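Long-range contacts in adhesion and penetration protein autotransporter (Haemophilus influenzae, PDB 3SYJ), which is probably a serine protease and promotes bacterial adherence and invasion by binding a host cell structure, its surface-borne passenger domain also self-associating in bacterial aggregation: residues Asn277-Ile282 / Gln347-Phe352; Phe369-Asn374 / Val392-Asn397; Ser706-Asp711 / Asn726-Asn731. All coordinates share one frame; numbering follows the deposited sequence.

Interaction 1 of 3, residues Asn277-Ile282 / Gln347-Phe352; sequences NGVYTI and QGSLIF
Parallel strand pairing joins Tyr280 to Leu350 and Ile282 to Phe352 near the N-terminal end of the beta-helix of the passenger domain. The segments Asn277-Ile282 and Gln347-Phe352 run side by side with 18° between their strand directions. Backbone bonds alternate between them, from Ser349 N to Gly278 O, Tyr280 N to Ser349 O, Ile351 N to Tyr280 O (2.7 Å) and Ile282 N to Ile351 O. Ahead of the strands, the side chain of Asn277 takes over the backbone's part, its OD1 accepting Gln347 N at 3.1 Å. One water binds three groups, donating to Gly278 O and Gln347 O and accepting from Ser349 OG.

The two faces differ. On the buried one, CG2 of Ile282 stands over the centre of the Phe352 ring in a CH-pi contact, 3.9 Å from the centroid; CG1 of Ile282 is anti to the backbone N (chi1 -172°), which leaves CG2 on the side facing the ring. Leu350 CD1 fits against Tyr280 CB at 4.0 Å, while the Tyr280 hydroxyl is bonded to Thr273. On the partly exposed face, Val279 CG1 meets Ile351 CD1 at 3.8 Å. Parallel strands paired in register, with apolar side chains turned inward on successive rungs, are characteristic of the right-handed beta-helix of autotransporter passengers.

Interaction 2 of 3, residues Phe369-Asn374 / Val392-Asn397; sequences FTVSPN and VTWKVN
Val371 carries the apolar side of this contact, with both methyls at work: CG2 meets Val392 CG1 at 3.8 Å, and CG1 lies 3.7 Å from Trp394 CZ3, approaching the indole obliquely. With CG1 of Val371 anti to the backbone N (chi1 -173°), the two branches spread over both neighbours. Further along, the side chain of Val396 runs counter to that of Pro373, its CG2 3.9 Å from Pro373 CD. Val396 also folds back on its own segment, its CB lying over one face of the Trp394 indole, away from the centre.

Behind these side chains, three backbone bonds fix the parallel register: Thr393 N to Phe369 O, Val371 N to Thr393 O and Lys395 N to Val371 O, the first two at 2.8 Å. On the other face, two waters connect the threonines and the backbone; one joins Thr370 OG1 to Thr393 OG1, and the second links Thr393 OG1 to Phe369 O, to which it donates at 2.9 Å. Lys395 reaches back along this face on an extended chain, bringing NZ to 4.0 Å from Thr370 CG2.

In the next shell, Gln347 NE2 is hydrogen-bonded to Thr370 OG1, while Leu350 and Phe352 support Val371, and Leu363 and Phe365 back Trp394. The chemistry thus divides by face: valines and an indole pack into the interior of the beta-helix, and hydroxyls with bound water line its partly exposed flank.

Interaction 3 of 3, residues Ser706-Asp711 / Asn726-Asn731; sequences SINLTD and NVTLTN
Ile707 and Leu709 are tied to the strand of Val727 and Leu729 by four backbone bonds: Ile707 N to Asn726 O, Thr728 N to Ile707 O, Leu709 N to Thr728 O and Thr730 N to Leu709 O. The first three measure 2.8 Å; the last is longer, at 3.1 Å.

The partly exposed face is polar. Asn708 and Thr728 lie side by side, with OD1 of the former 3.9 Å from CB of the latter, and a water bonded to Thr728 OG1 at 2.5 Å is held weakly by Asn708 ND2. Just past the strands, Thr710 and Thr730 share one rotamer (chi1 65° and 58°) and lie alongside each other, with Thr710 CG2 3.4 Å from Thr730 OG1.

Inside the beta-helix, the leucines run alongside each other, Leu709 CD1 touching Leu729 CD2 at 3.9 Å, and Ile707 CB adjoins Val727 CG2. Phe735 of strand 734-738 packs against Leu709, Val727 and Leu729. The two segments are successive, in-register rungs of the beta-solenoid repeat region. Strand 701-709 is flanked by strand 645-654 and, across this contact, by strand 727-729, which pairs in turn with strand 747-749.

How the interactions relate
From the N terminus, interaction 1 comes first, returning the chain to strand 279-285 after an excursion of 64 residues that includes the antiparallel strands 289-294 and 301-308. Interaction 2 follows in series, closing a loop of only 17 residues, and interaction 3, much later, closes one of 14; none nests within or crosses another. Interactions 1 and 2 adjoin, their centres about 9 Å apart, because strand 348-352 pairs directly with strand 369-373, with probable hydrogen bonds from Phe352 N to Ser372 O and from Thr370 N to Gly348 O. Interaction 3 lies far along the same beta-helix, its centre about 57 Å from that of interaction 2, where the same parallel strand pairing continues.

Interaction 1 of 3, residues Asn277-Ile282 / Gln347-Phe352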
loop_
_atom_site.group_PDB
_atom_site.type_symbol
_atom_site.label_atom_id
_atom_site.label_comp_id
_atom_site.label_asym_id
_atom_site.label_seq_id
_atom_site.Cartn_x
_atom_site.Cartn_y
_atom_site.Cartn_z
ATOM N N ASN A 277 -4.755 62.587 25.728
ATOM C CA ASN A 277 -6.031 62.994 25.136
ATOM C C ASN A 277 -6.055 64.478 24.750
ATOM O O ASN A 277 -7.053 65.171 24.945
ATOM C CB ASN A 277 -7.208 62.663 26.064
ATOM C CG ASN A 277 -7.426 61.159 26.233
ATOM O OD1 ASN A 277 -7.179 60.371 25.317
ATOM N ND2 ASN A 277 -7.904 60.759 27.410
ATOM N N GLY A 278 -4.949 64.959 24.195
ATOM C CA GLY A 278 -4.887 66.316 23.687
ATOM C C GLY A 278 -5.886 66.573 22.573
ATOM O O GLY A 278 -6.290 65.661 21.860
ATOM N N VAL A 279 -6.291 67.826 22.423
ATOM C CA VAL A 279 -7.243 68.191 21.383
ATOM C C VAL A 279 -6.771 69.465 20.690
ATOM O O VAL A 279 -6.704 70.534 21.302
ATOM C CB VAL A 279 -8.676 68.374 21.946
ATOM C CG1 VAL A 279 -9.626 68.846 20.852
ATOM C CG2 VAL A 279 -9.183 67.073 22.564
ATOM N N TYR A 280 -6.429 69.333 19.412
ATOM C CA TYR A 280 -5.857 70.431 18.646
ATOM C C TYR A 280 -6.792 70.801 17.508
ATOM O O TYR A 280 -7.423 69.929 16.910
ATOM C CB TYR A 280 -4.472 70.028 18.122
ATOM C CG TYR A 280 -3.597 69.477 19.218
ATOM C CD1 TYR A 280 -2.807 70.318 19.995
ATOM C CD2 TYR A 280 -3.589 68.124 19.508
ATOM C CE1 TYR A 280 -2.024 69.817 21.022
ATOM C CE2 TYR A 280 -2.810 67.617 20.537
ATOM C CZ TYR A 280 -2.036 68.467 21.290
ATOM O OH TYR A 280 -1.265 67.948 22.306
ATOM N N THR A 281 -6.903 72.094 17.228
ATOM C CA THR A 281 -7.730 72.561 16.122
ATOM C C THR A 281 -6.882 73.417 15.192
ATOM O O THR A 281 -6.202 74.346 15.633
ATOM C CB THR A 281 -8.950 73.373 16.603
ATOM O OG1 THR A 281 -9.620 72.667 17.654
ATOM C CG2 THR A 281 -9.921 73.598 15.455
ATOM N N ILE A 282 -6.920 73.095 13.905
ATOM C CA ILE A 282 -6.042 73.734 12.937
ATOM C C ILE A 282 -6.833 74.476 11.875
ATOM O O ILE A 282 -7.869 74.005 11.404
ATOM C CB ILE A 282 -5.100 72.700 12.257
ATOM C CG1 ILE A 282 -4.052 73.399 11.384
ATOM C CG2 ILE A 282 -5.893 71.699 11.430
ATOM C CD1 ILE A 282 -2.910 72.487 10.953
ATOM N N GLN A 347 -5.115 59.034 23.478
ATOM C CA GLN A 347 -5.724 59.292 22.201
ATOM C C GLN A 347 -5.854 60.757 21.896
ATOM O O GLN A 347 -6.689 61.423 22.424
ATOM C CB GLN A 347 -7.074 58.613 22.062
ATOM C CG GLN A 347 -7.696 58.682 20.717
ATOM C CD GLN A 347 -7.133 57.683 19.731
ATOM O OE1 GLN A 347 -6.679 56.678 20.098
ATOM N NE2 GLN A 347 -7.220 57.972 18.503
ATOM N N GLY A 348 -5.041 61.228 20.975
ATOM C CA GLY A 348 -5.056 62.632 20.616
ATOM C C GLY A 348 -6.058 62.932 19.524
ATOM O O GLY A 348 -6.553 62.029 18.840
ATOM N N SER A 349 -6.359 64.213 19.359
ATOM C CA SER A 349 -7.333 64.655 18.368
ATOM C C SER A 349 -6.785 65.843 17.582
ATOM O O SER A 349 -6.109 66.717 18.133
ATOM C CB SER A 349 -8.654 65.049 19.043
ATOM O OG SER A 349 -9.373 63.905 19.484
ATOM N N LEU A 350 -7.068 65.867 16.285
ATOM C CA LEU A 350 -6.697 66.997 15.460
ATOM C C LEU A 350 -7.894 67.339 14.598
ATOM O O LEU A 350 -8.364 66.509 13.825
ATOM C CB LEU A 350 -5.478 66.661 14.595
ATOM C CG LEU A 350 -5.112 67.747 13.584
ATOM C CD1 LEU A 350 -4.755 69.076 14.296
ATOM C CD2 LEU A 350 -4.000 67.282 12.640
ATOM N N ILE A 351 -8.400 68.555 14.745
ATOM C CA ILE A 351 -9.625 68.934 14.057
ATOM C C ILE A 351 -9.302 69.941 12.986
ATOM O O ILE A 351 -8.665 70.957 13.257
ATOM C CB ILE A 351 -10.688 69.545 15.016
ATOM C CG1 ILE A 351 -11.255 68.485 15.955
ATOM C CG2 ILE A 351 -11.824 70.180 14.232
ATOM C CD1 ILE A 351 -10.435 68.284 17.205
ATOM N N PHE A 352 -9.738 69.653 11.768
ATOM C CA PHE A 352 -9.565 70.584 10.664
ATOM C C PHE A 352 -10.752 71.562 10.592
ATOM O O PHE A 352 -11.857 71.203 10.162
ATOM C CB PHE A 352 -9.378 69.821 9.344
ATOM C CG PHE A 352 -7.973 69.306 9.127
ATOM C CD1 PHE A 352 -7.403 68.392 10.002
ATOM C CD2 PHE A 352 -7.228 69.726 8.032
ATOM C CE1 PHE A 352 -6.112 67.916 9.791
ATOM C CE2 PHE A 352 -5.939 69.255 7.822
ATOM C CZ PHE A 352 -5.379 68.350 8.703
HETATM O O HOH W 1 -8.041 63.504 22.038
#

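Interaction 2 of 3, residues Phe369-Asn374 / Val392-Asn397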
loop_
_atom_site.group_PDB
_atom_site.type_symbol
_atom_site.label_atom_id
_atom_site.label_comp_id
_atom_site.label_asym_id
_atom_site.label_seq_id
_atom_site.Cartn_x
_atom_site.Cartn_y
_atom_site.Cartn_z
ATOM N N PHE A 369 -3.929 58.987 17.095
ATOM C CA PHE A 369 -4.654 60.222 16.825
ATOM C C PHE A 369 -5.929 59.976 16.032
ATOM O O PHE A 369 -6.001 59.058 15.213
ATOM C CB PHE A 369 -3.772 61.227 16.077
ATOM C CG PHE A 369 -2.890 62.038 16.977
ATOM C CD1 PHE A 369 -1.711 61.508 17.473
ATOM C CD2 PHE A 369 -3.246 63.325 17.340
ATOM C CE1 PHE A 369 -0.899 62.256 18.313
ATOM C CE2 PHE A 369 -2.443 64.075 18.187
ATOM C CZ PHE A 369 -1.267 63.543 18.673
ATOM N N THR A 370 -6.926 60.813 16.292
ATOM C CA THR A 370 -8.138 60.879 15.492
ATOM C C THR A 370 -8.107 62.222 14.790
ATOM O O THR A 370 -8.014 63.262 15.439
ATOM C CB THR A 370 -9.410 60.784 16.361
ATOM O OG1 THR A 370 -9.400 59.546 17.091
ATOM C CG2 THR A 370 -10.665 60.853 15.494
ATOM N N VAL A 371 -8.148 62.197 13.463
ATOM C CA VAL A 371 -8.023 63.413 12.682
ATOM C C VAL A 371 -9.295 63.586 11.881
ATOM O O VAL A 371 -9.655 62.739 11.063
ATOM C CB VAL A 371 -6.806 63.353 11.755
ATOM C CG1 VAL A 371 -6.594 64.684 11.078
ATOM C CG2 VAL A 371 -5.568 62.975 12.557
ATOM N N SER A 372 -9.987 64.688 12.133
ATOM C CA SER A 372 -11.348 64.831 11.659
ATOM C C SER A 372 -11.648 66.229 11.138
ATOM O O SER A 372 -11.207 67.221 11.721
ATOM C CB SER A 372 -12.309 64.483 12.803
ATOM O OG SER A 372 -13.595 65.040 12.575
ATOM N N PRO A 373 -12.413 66.310 10.043
ATOM C CA PRO A 373 -12.902 67.594 9.534
ATOM C C PRO A 373 -14.138 68.011 10.307
ATOM O O PRO A 373 -14.895 67.135 10.707
ATOM C CB PRO A 373 -13.338 67.266 8.099
ATOM C CG PRO A 373 -13.246 65.773 7.957
ATOM C CD PRO A 373 -12.965 65.174 9.290
ATOM N N ASN A 374 -14.359 69.305 10.500
ATOM C CA ASN A 374 -15.657 69.753 10.993
ATOM C C ASN A 374 -16.716 69.489 9.939
ATOM O O ASN A 374 -17.872 69.204 10.258
ATOM C CB ASN A 374 -15.635 71.240 11.323
ATOM C CG ASN A 374 -14.959 71.522 12.633
ATOM O OD1 ASN A 374 -14.829 70.628 13.480
ATOM N ND2 ASN A 374 -14.521 72.763 12.821
ATOM N N VAL A 392 -3.205 56.242 13.335
ATOM C CA VAL A 392 -3.798 57.535 13.069
ATOM C C VAL A 392 -5.049 57.336 12.239
ATOM O O VAL A 392 -4.975 56.957 11.075
ATOM C CB VAL A 392 -2.819 58.495 12.352
ATOM C CG1 VAL A 392 -3.539 59.773 11.935
ATOM C CG2 VAL A 392 -1.649 58.833 13.255
ATOM N N THR A 393 -6.202 57.564 12.863
ATOM C CA THR A 393 -7.472 57.486 12.165
ATOM C C THR A 393 -7.671 58.760 11.346
ATOM O O THR A 393 -7.865 59.839 11.902
ATOM C CB THR A 393 -8.615 57.283 13.149
ATOM O OG1 THR A 393 -8.326 56.146 13.972
ATOM C CG2 THR A 393 -9.921 57.040 12.404
ATOM N N TRP A 394 -7.603 58.622 10.025
ATOM C CA TRP A 394 -7.526 59.763 9.120
ATOM C C TRP A 394 -8.850 59.954 8.395
ATOM O O TRP A 394 -9.170 59.208 7.476
ATOM C CB TRP A 394 -6.396 59.538 8.107
ATOM C CG TRP A 394 -6.043 60.744 7.279
ATOM C CD1 TRP A 394 -6.418 60.991 5.991
ATOM C CD2 TRP A 394 -5.237 61.861 7.681
ATOM N NE1 TRP A 394 -5.901 62.191 5.569
ATOM C CE2 TRP A 394 -5.176 62.748 6.591
ATOM C CE3 TRP A 394 -4.567 62.200 8.861
ATOM C CZ2 TRP A 394 -4.475 63.951 6.642
ATOM C CZ3 TRP A 394 -3.876 63.392 8.912
ATOM C CH2 TRP A 394 -3.836 64.255 7.809
ATOM N N LYS A 395 -9.624 60.951 8.812
ATOM C CA LYS A 395 -10.973 61.123 8.275
ATOM C C LYS A 395 -11.070 62.315 7.328
ATOM O O LYS A 395 -12.158 62.816 7.045
ATOM C CB LYS A 395 -11.981 61.259 9.416
ATOM C CG LYS A 395 -12.082 60.002 10.262
ATOM C CD LYS A 395 -12.985 60.182 11.477
ATOM C CE LYS A 395 -13.055 58.890 12.281
ATOM N NZ LYS A 395 -13.708 59.061 13.612
ATOM N N VAL A 396 -9.922 62.756 6.832
ATOM C CA VAL A 396 -9.849 63.951 6.007
ATOM C C VAL A 396 -9.480 63.591 4.579
ATOM O O VAL A 396 -8.509 62.872 4.347
ATOM C CB VAL A 396 -8.819 64.926 6.581
ATOM C CG1 VAL A 396 -8.589 66.071 5.635
ATOM C CG2 VAL A 396 -9.310 65.444 7.914
ATOM N N ASN A 397 -10.257 64.083 3.621
ATOM C CA ASN A 397 -10.000 63.774 2.219
ATOM C C ASN A 397 -8.766 64.485 1.673
ATOM O O ASN A 397 -8.176 65.334 2.340
ATOM C CB ASN A 397 -11.209 64.122 1.357
ATOM C CG ASN A 397 -12.278 63.055 1.398
ATOM O OD1 ASN A 397 -13.467 63.367 1.504
ATOM N ND2 ASN A 397 -11.868 61.788 1.321
HETATM O O HOH W 2 -6.584 56.275 15.969
HETATM O O HOH W 3 -10.103 57.258 15.994
#

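Interaction 3 of 3, residues Ser706-Asp711 / Asn726-Asn731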
loop_
_atom_site.group_PDB
_atom_site.type_symbol
_atom_site.label_atom_id
_atom_site.label_comp_id
_atom_site.label_asym_id
_atom_site.label_seq_id
_atom_site.Cartn_x
_atom_site.Cartn_y
_atom_site.Cartn_z
ATOM N N SER A 706 -0.278 15.121 -7.045
ATOM C CA SER A 706 -0.824 14.091 -7.908
ATOM C C SER A 706 -1.563 14.758 -9.040
ATOM O O SER A 706 -1.835 15.954 -8.988
ATOM C CB SER A 706 -1.785 13.209 -7.124
ATOM O OG SER A 706 -2.777 14.022 -6.516
ATOM N N ILE A 707 -1.888 13.986 -10.067
ATOM C CA ILE A 707 -2.580 14.531 -11.218
ATOM C C ILE A 707 -3.844 13.743 -11.529
ATOM O O ILE A 707 -3.818 12.523 -11.662
ATOM C CB ILE A 707 -1.670 14.564 -12.460
ATOM C CG1 ILE A 707 -0.382 15.330 -12.153
ATOM C CG2 ILE A 707 -2.402 15.190 -13.650
ATOM C CD1 ILE A 707 0.559 15.438 -13.336
ATOM N N ASN A 708 -4.957 14.452 -11.634
ATOM C CA ASN A 708 -6.193 13.830 -12.054
ATOM C C ASN A 708 -6.676 14.438 -13.348
ATOM O O ASN A 708 -6.855 15.652 -13.444
ATOM C CB ASN A 708 -7.262 13.980 -10.984
ATOM C CG ASN A 708 -7.079 13.009 -9.853
ATOM O OD1 ASN A 708 -8.006 12.285 -9.496
ATOM N ND2 ASN A 708 -5.876 12.970 -9.291
ATOM N N LEU A 709 -6.876 13.583 -14.343
ATOM C CA LEU A 709 -7.429 13.995 -15.620
ATOM C C LEU A 709 -8.826 13.414 -15.791
ATOM O O LEU A 709 -9.049 12.225 -15.543
ATOM C CB LEU A 709 -6.530 13.531 -16.766
ATOM C CG LEU A 709 -5.060 13.918 -16.672
ATOM C CD1 LEU A 709 -4.321 13.450 -17.910
ATOM C CD2 LEU A 709 -4.934 15.418 -16.518
ATOM N N THR A 710 -9.768 14.254 -16.207
ATOM C CA THR A 710 -11.126 13.798 -16.474
ATOM C C THR A 710 -11.562 14.276 -17.853
ATOM O O THR A 710 -10.825 14.998 -18.526
ATOM C CB THR A 710 -12.124 14.273 -15.393
ATOM O OG1 THR A 710 -12.226 15.704 -15.416
ATOM C CG2 THR A 710 -11.664 13.824 -14.008
ATOM N N ASP A 711 -12.748 13.852 -18.277
ATOM C CA ASP A 711 -13.301 14.258 -19.563
ATOM C C ASP A 711 -12.301 14.054 -20.690
ATOM O O ASP A 711 -11.816 12.947 -20.887
ATOM C CB ASP A 711 -13.763 15.710 -19.491
ATOM C CG ASP A 711 -14.551 15.999 -18.229
ATOM O OD1 ASP A 711 -15.527 15.266 -17.960
ATOM O OD2 ASP A 711 -14.188 16.945 -17.500
ATOM N N ASN A 726 1.103 10.477 -8.150
ATOM C CA ASN A 726 0.353 9.564 -9.013
ATOM C C ASN A 726 -0.432 10.302 -10.094
ATOM O O ASN A 726 -0.707 11.494 -9.973
ATOM C CB ASN A 726 -0.625 8.713 -8.193
ATOM C CG ASN A 726 0.024 8.066 -6.983
ATOM O OD1 ASN A 726 1.107 7.487 -7.070
ATOM N ND2 ASN A 726 -0.649 8.155 -5.841
ATOM N N VAL A 727 -0.795 9.581 -11.148
ATOM C CA VAL A 727 -1.696 10.107 -12.160
ATOM C C VAL A 727 -2.932 9.215 -12.223
ATOM O O VAL A 727 -2.825 7.987 -12.192
ATOM C CB VAL A 727 -1.039 10.150 -13.551
ATOM C CG1 VAL A 727 -2.015 10.691 -14.585
ATOM C CG2 VAL A 727 0.237 10.979 -13.521
ATOM N N THR A 728 -4.101 9.843 -12.305
ATOM C CA THR A 728 -5.365 9.127 -12.417
ATOM C C THR A 728 -6.179 9.660 -13.594
ATOM O O THR A 728 -6.345 10.867 -13.752
ATOM C CB THR A 728 -6.173 9.261 -11.133
ATOM O OG1 THR A 728 -5.400 8.751 -10.041
ATOM C CG2 THR A 728 -7.475 8.484 -11.235
ATOM N N LEU A 729 -6.685 8.762 -14.425
ATOM C CA LEU A 729 -7.361 9.182 -15.640
ATOM C C LEU A 729 -8.717 8.524 -15.764
ATOM O O LEU A 729 -8.885 7.360 -15.414
ATOM C CB LEU A 729 -6.518 8.854 -16.871
ATOM C CG LEU A 729 -5.125 9.468 -16.920
ATOM C CD1 LEU A 729 -4.167 8.591 -16.150
ATOM C CD2 LEU A 729 -4.676 9.620 -18.358
ATOM N N THR A 730 -9.681 9.283 -16.269
ATOM C CA THR A 730 -11.025 8.779 -16.485
ATOM C C THR A 730 -11.534 9.309 -17.814
ATOM O O THR A 730 -10.863 10.117 -18.458
ATOM C CB THR A 730 -11.977 9.237 -15.369
ATOM O OG1 THR A 730 -11.991 10.668 -15.319
ATOM C CG2 THR A 730 -11.527 8.697 -14.024
ATOM N N ASN A 731 -12.713 8.856 -18.223
ATOM C CA ASN A 731 -13.326 9.353 -19.443
ATOM C C ASN A 731 -12.418 9.127 -20.644
ATOM O O ASN A 731 -11.988 8.004 -20.884
ATOM C CB ASN A 731 -13.682 10.830 -19.284
ATOM C CG ASN A 731 -14.676 11.065 -18.161
ATOM O OD1 ASN A 731 -15.741 10.451 -18.131
ATOM N ND2 ASN A 731 -14.333 11.948 -17.228
HETATM O O HOH W 4 -4.035 10.484 -8.807
#